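PDB 3TZG: hypothetical protein BVU_2266 from Bacteroides vulgatus, which is of unknown function but folds as a porin-like beta barrel, as expected of its family in the membrane beta-barrel clan. Local coordinates for residues F68-S78 against D182-Q193. Residues are numbered along the deposited sequence; the frame is centred on the assembly and turned at random.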
loop_
_atom_site.group_PDB
_atom_site.type_symbol
_atom_site.label_atom_id
_atom_site.label_comp_id
_atom_site.label_asym_id
_atom_site.label_seq_id
_atom_site.Cartn_x
_atom_site.Cartn_y
_atom_site.Cartn_z
ATOM N N PHE A 68 -8.880 11.531 -2.048
ATOM C CA PHE A 68 -8.443 11.211 -3.410
ATOM C C PHE A 68 -9.336 11.872 -4.419
ATOM O O PHE A 68 -10.564 11.825 -4.273
ATOM C CB PHE A 68 -8.443 9.700 -3.671
ATOM C CG PHE A 68 -7.482 8.875 -2.867
ATOM C CD1 PHE A 68 -6.206 8.611 -3.342
ATOM C CD2 PHE A 68 -7.880 8.283 -1.675
ATOM C CE1 PHE A 68 -5.321 7.820 -2.612
ATOM C CE2 PHE A 68 -7.002 7.479 -0.951
ATOM C CZ PHE A 68 -5.720 7.270 -1.419
ATOM N N GLN A 69 -8.738 12.445 -5.461
ATOM C CA GLN A 69 -9.480 13.051 -6.557
ATOM C C GLN A 69 -9.489 12.060 -7.699
ATOM O O GLN A 69 -8.419 11.657 -8.181
ATOM C CB GLN A 69 -8.876 14.406 -6.962
ATOM C CG GLN A 69 -9.878 15.368 -7.580
ATOM C CD GLN A 69 -10.890 15.844 -6.562
ATOM O OE1 GLN A 69 -10.574 16.060 -5.366
ATOM N NE2 GLN A 69 -12.121 16.047 -7.029
ATOM N N ILE A 70 -10.702 11.616 -8.074
ATOM C CA ILE A 70 -10.944 10.604 -9.109
ATOM C C ILE A 70 -11.306 11.305 -10.411
ATOM O O ILE A 70 -12.174 12.180 -10.432
ATOM C CB ILE A 70 -12.051 9.586 -8.663
ATOM C CG1 ILE A 70 -11.844 9.057 -7.213
ATOM C CG2 ILE A 70 -12.254 8.462 -9.676
ATOM C CD1 ILE A 70 -10.470 8.408 -6.861
ATOM N N GLY A 71 -10.595 10.939 -11.465
ATOM C CA GLY A 71 -10.796 11.495 -12.795
ATOM C C GLY A 71 -10.640 10.404 -13.832
ATOM O O GLY A 71 -9.640 9.670 -13.815
ATOM N N LYS A 72 -11.664 10.258 -14.709
ATOM C CA LYS A 72 -11.715 9.275 -15.806
ATOM C C LYS A 72 -11.394 7.858 -15.274
ATOM O O LYS A 72 -10.572 7.128 -15.860
ATOM C CB LYS A 72 -10.756 9.645 -16.971
ATOM C CG LYS A 72 -10.860 11.062 -17.543
ATOM C CD LYS A 72 -11.810 11.189 -18.714
ATOM C CE LYS A 72 -11.445 12.317 -19.671
ATOM N NZ LYS A 72 -11.539 13.670 -19.056
ATOM N N GLY A 73 -12.019 7.523 -14.142
ATOM C CA GLY A 73 -11.919 6.214 -13.505
ATOM C C GLY A 73 -10.666 5.873 -12.731
ATOM O O GLY A 73 -10.490 4.706 -12.369
ATOM N N LYS A 74 -9.797 6.858 -12.443
ATOM C CA LYS A 74 -8.547 6.650 -11.682
ATOM C C LYS A 74 -8.226 7.791 -10.752
ATOM O O LYS A 74 -8.496 8.949 -11.097
ATOM C CB LYS A 74 -7.337 6.494 -12.624
ATOM C CG LYS A 74 -7.400 5.403 -13.672
ATOM C CD LYS A 74 -6.186 5.521 -14.546
ATOM C CE LYS A 74 -6.118 4.446 -15.581
ATOM N NZ LYS A 74 -4.912 4.605 -16.424
ATOM N N ALA A 75 -7.569 7.502 -9.615
ATOM C CA ALA A 75 -7.087 8.596 -8.760
ATOM C C ALA A 75 -6.038 9.403 -9.550
ATOM O O ALA A 75 -5.150 8.818 -10.190
ATOM C CB ALA A 75 -6.509 8.073 -7.457
ATOM N N ARG A 76 -6.213 10.730 -9.591
ATOM C CA ARG A 76 -5.321 11.593 -10.345
ATOM C C ARG A 76 -4.370 12.350 -9.415
ATOM O O ARG A 76 -3.260 12.704 -9.824
ATOM C CB ARG A 76 -6.141 12.566 -11.198
ATOM C CG ARG A 76 -7.029 11.849 -12.207
ATOM C CD ARG A 76 -6.220 11.032 -13.189
ATOM N NE ARG A 76 -7.076 10.198 -14.027
ATOM C CZ ARG A 76 -6.638 9.472 -15.045
ATOM N NH1 ARG A 76 -5.348 9.462 -15.355
ATOM N NH2 ARG A 76 -7.488 8.755 -15.769
ATOM N N GLU A 77 -4.804 12.568 -8.159
ATOM C CA GLU A 77 -4.083 13.307 -7.116
ATOM C C GLU A 77 -4.736 13.087 -5.758
ATOM O O GLU A 77 -5.915 12.736 -5.710
ATOM C CB GLU A 77 -4.062 14.803 -7.467
ATOM C CG GLU A 77 -5.449 15.335 -7.717
ATOM C CD GLU A 77 -5.536 16.755 -8.199
ATOM O OE1 GLU A 77 -5.431 17.664 -7.345
ATOM O OE2 GLU A 77 -5.877 16.948 -9.388
ATOM N N SER A 78 -3.984 13.284 -4.658
ATOM C CA SER A 78 -4.517 13.120 -3.288
ATOM C C SER A 78 -3.855 14.092 -2.303
ATOM O O SER A 78 -2.730 14.555 -2.553
ATOM C CB SER A 78 -4.324 11.693 -2.781
ATOM O OG SER A 78 -2.983 11.470 -2.358
ATOM N N ASP A 182 -1.859 6.092 2.982
ATOM C CA ASP A 182 -2.682 6.553 1.869
ATOM C C ASP A 182 -2.356 5.724 0.613
ATOM O O ASP A 182 -3.273 5.345 -0.119
ATOM C CB ASP A 182 -2.506 8.059 1.619
ATOM C CG ASP A 182 -1.090 8.528 1.436
ATOM O OD1 ASP A 182 -0.268 8.312 2.367
ATOM O OD2 ASP A 182 -0.814 9.188 0.401
ATOM N N SER A 183 -1.069 5.375 0.405
ATOM C CA SER A 183 -0.672 4.543 -0.729
ATOM C C SER A 183 -1.182 3.110 -0.523
ATOM O O SER A 183 -1.592 2.460 -1.497
ATOM C CB SER A 183 0.837 4.571 -0.929
ATOM O OG SER A 183 1.287 5.739 -1.612
ATOM N N PHE A 184 -1.213 2.634 0.756
ATOM C CA PHE A 184 -1.756 1.324 1.080
ATOM C C PHE A 184 -3.187 1.230 0.538
ATOM O O PHE A 184 -3.474 0.341 -0.270
ATOM C CB PHE A 184 -1.709 1.065 2.592
ATOM C CG PHE A 184 -2.544 -0.112 3.027
ATOM C CD1 PHE A 184 -2.074 -1.408 2.877
ATOM C CD2 PHE A 184 -3.821 0.075 3.560
ATOM C CE1 PHE A 184 -2.850 -2.492 3.276
ATOM C CE2 PHE A 184 -4.600 -1.019 3.954
ATOM C CZ PHE A 184 -4.103 -2.289 3.822
ATOM N N PHE A 185 -4.062 2.193 0.933
ATOM C CA PHE A 185 -5.451 2.252 0.501
ATOM C C PHE A 185 -5.569 2.468 -1.020
ATOM O O PHE A 185 -6.430 1.840 -1.655
ATOM C CB PHE A 185 -6.202 3.340 1.259
ATOM C CG PHE A 185 -6.526 2.897 2.661
ATOM C CD1 PHE A 185 -7.322 1.775 2.892
ATOM C CD2 PHE A 185 -6.020 3.583 3.762
ATOM C CE1 PHE A 185 -7.589 1.347 4.198
ATOM C CE2 PHE A 185 -6.295 3.152 5.065
ATOM C CZ PHE A 185 -7.075 2.039 5.269
ATOM N N TYR A 186 -4.675 3.284 -1.605
ATOM C CA TYR A 186 -4.650 3.507 -3.046
ATOM C C TYR A 186 -4.535 2.186 -3.806
ATOM O O TYR A 186 -5.263 2.004 -4.773
ATOM C CB TYR A 186 -3.492 4.438 -3.430
ATOM C CG TYR A 186 -3.235 4.519 -4.920
ATOM C CD1 TYR A 186 -3.941 5.415 -5.723
ATOM C CD2 TYR A 186 -2.270 3.719 -5.525
ATOM C CE1 TYR A 186 -3.676 5.525 -7.089
ATOM C CE2 TYR A 186 -1.997 3.819 -6.890
ATOM C CZ TYR A 186 -2.695 4.730 -7.665
ATOM O OH TYR A 186 -2.434 4.818 -9.003
ATOM N N PHE A 187 -3.636 1.270 -3.369
ATOM C CA PHE A 187 -3.447 -0.039 -3.992
ATOM C C PHE A 187 -4.537 -1.019 -3.574
ATOM O O PHE A 187 -5.110 -1.670 -4.460
ATOM C CB PHE A 187 -2.056 -0.638 -3.690
ATOM C CG PHE A 187 -0.967 0.072 -4.471
ATOM C CD1 PHE A 187 -0.877 -0.062 -5.850
ATOM C CD2 PHE A 187 -0.069 0.912 -3.836
ATOM C CE1 PHE A 187 0.088 0.634 -6.578
ATOM C CE2 PHE A 187 0.901 1.614 -4.576
ATOM C CZ PHE A 187 0.968 1.465 -5.938
ATOM N N LEU A 188 -4.857 -1.104 -2.249
ATOM C CA LEU A 188 -5.873 -2.033 -1.692
ATOM C C LEU A 188 -7.257 -1.847 -2.348
ATOM O O LEU A 188 -7.935 -2.839 -2.590
ATOM C CB LEU A 188 -6.005 -1.846 -0.168
ATOM C CG LEU A 188 -6.939 -2.803 0.591
ATOM C CD1 LEU A 188 -6.237 -4.110 0.918
ATOM C CD2 LEU A 188 -7.431 -2.179 1.880
ATOM N N LEU A 189 -7.657 -0.590 -2.643
ATOM C CA LEU A 189 -8.972 -0.269 -3.215
ATOM C C LEU A 189 -8.897 -0.136 -4.743
ATOM O O LEU A 189 -9.903 0.216 -5.371
ATOM C CB LEU A 189 -9.529 1.040 -2.595
ATOM C CG LEU A 189 -9.500 1.202 -1.050
ATOM C CD1 LEU A 189 -10.282 2.410 -0.631
ATOM C CD2 LEU A 189 -10.041 -0.036 -0.311
ATOM N N ASN A 190 -7.711 -0.436 -5.341
ATOM C CA ASN A 190 -7.421 -0.413 -6.781
ATOM C C ASN A 190 -7.829 0.944 -7.422
ATOM O O ASN A 190 -8.492 0.975 -8.480
ATOM C CB ASN A 190 -8.119 -1.584 -7.516
ATOM C CG ASN A 190 -7.535 -1.876 -8.882
ATOM O OD1 ASN A 190 -6.318 -1.777 -9.110
ATOM N ND2 ASN A 190 -8.388 -2.269 -9.819
ATOM N N LEU A 191 -7.402 2.061 -6.794
ATOM C CA LEU A 191 -7.749 3.388 -7.294
ATOM C C LEU A 191 -6.944 3.709 -8.580
ATOM O O LEU A 191 -7.319 4.628 -9.327
ATOM C CB LEU A 191 -7.546 4.478 -6.229
ATOM C CG LEU A 191 -8.241 4.290 -4.875
ATOM C CD1 LEU A 191 -8.076 5.531 -4.014
ATOM C CD2 LEU A 191 -9.725 3.986 -5.021
ATOM N N GLY A 192 -5.893 2.921 -8.842
ATOM C CA GLY A 192 -5.087 3.061 -10.051
ATOM C C GLY A 192 -5.696 2.296 -11.218
ATOM O O GLY A 192 -5.195 2.381 -12.347
ATOM N N GLN A 193 -6.783 1.509 -10.937
ATOM C CA GLN A 193 -7.550 0.692 -11.887
ATOM C C GLN A 193 -6.563 -0.243 -12.650
ATOM O O GLN A 193 -6.542 -0.301 -13.876
ATOM C CB GLN A 193 -8.346 1.617 -12.807
ATOM C CG GLN A 193 -9.583 1.049 -13.448
ATOM C CD GLN A 193 -10.227 2.103 -14.344
ATOM O OE1 GLN A 193 -9.573 2.766 -15.180
ATOM N NE2 GLN A 193 -11.533 2.290 -14.187
#
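The ring of F68 receives L191 squarely on one face: CD1 of the leucine stands 3.5 Å from the ring centroid and only 8° off its normal, a CH-pi contact. Other partners meet the same ring elsewhere, with D182 O in its plane at the edge, 3.4 Å from F68 CZ, and Y186 CB close to CE1. The phenylalanine and tyrosine side chains cross at about a right angle. A chi1 of 169° swings the Y186 ring opposite its own backbone nitrogen, and the ring turns its edge to A75, whose CB lies 3.8 Å from Y186 CE1 and also packs on L191 CB. The tyrosine hydroxyl is hydrogen-bonded to that of Y101, and its ring stacks on Y99, both from strand 90-102. Replacing F68 with an alanine would probably leave L191 CD1 without its aromatic platform and open a gap beside Y186. One backbone bond fastens this apolar cluster, the N-H of A75 donating to L191 O at 2.9 Å and 164°. L191 follows N190, where a Schellman motif ends helix 181-188. The example is consistent with a short helix lying within the barrel, against an antiparallel hairpin with a type I' turn from G71 to K74.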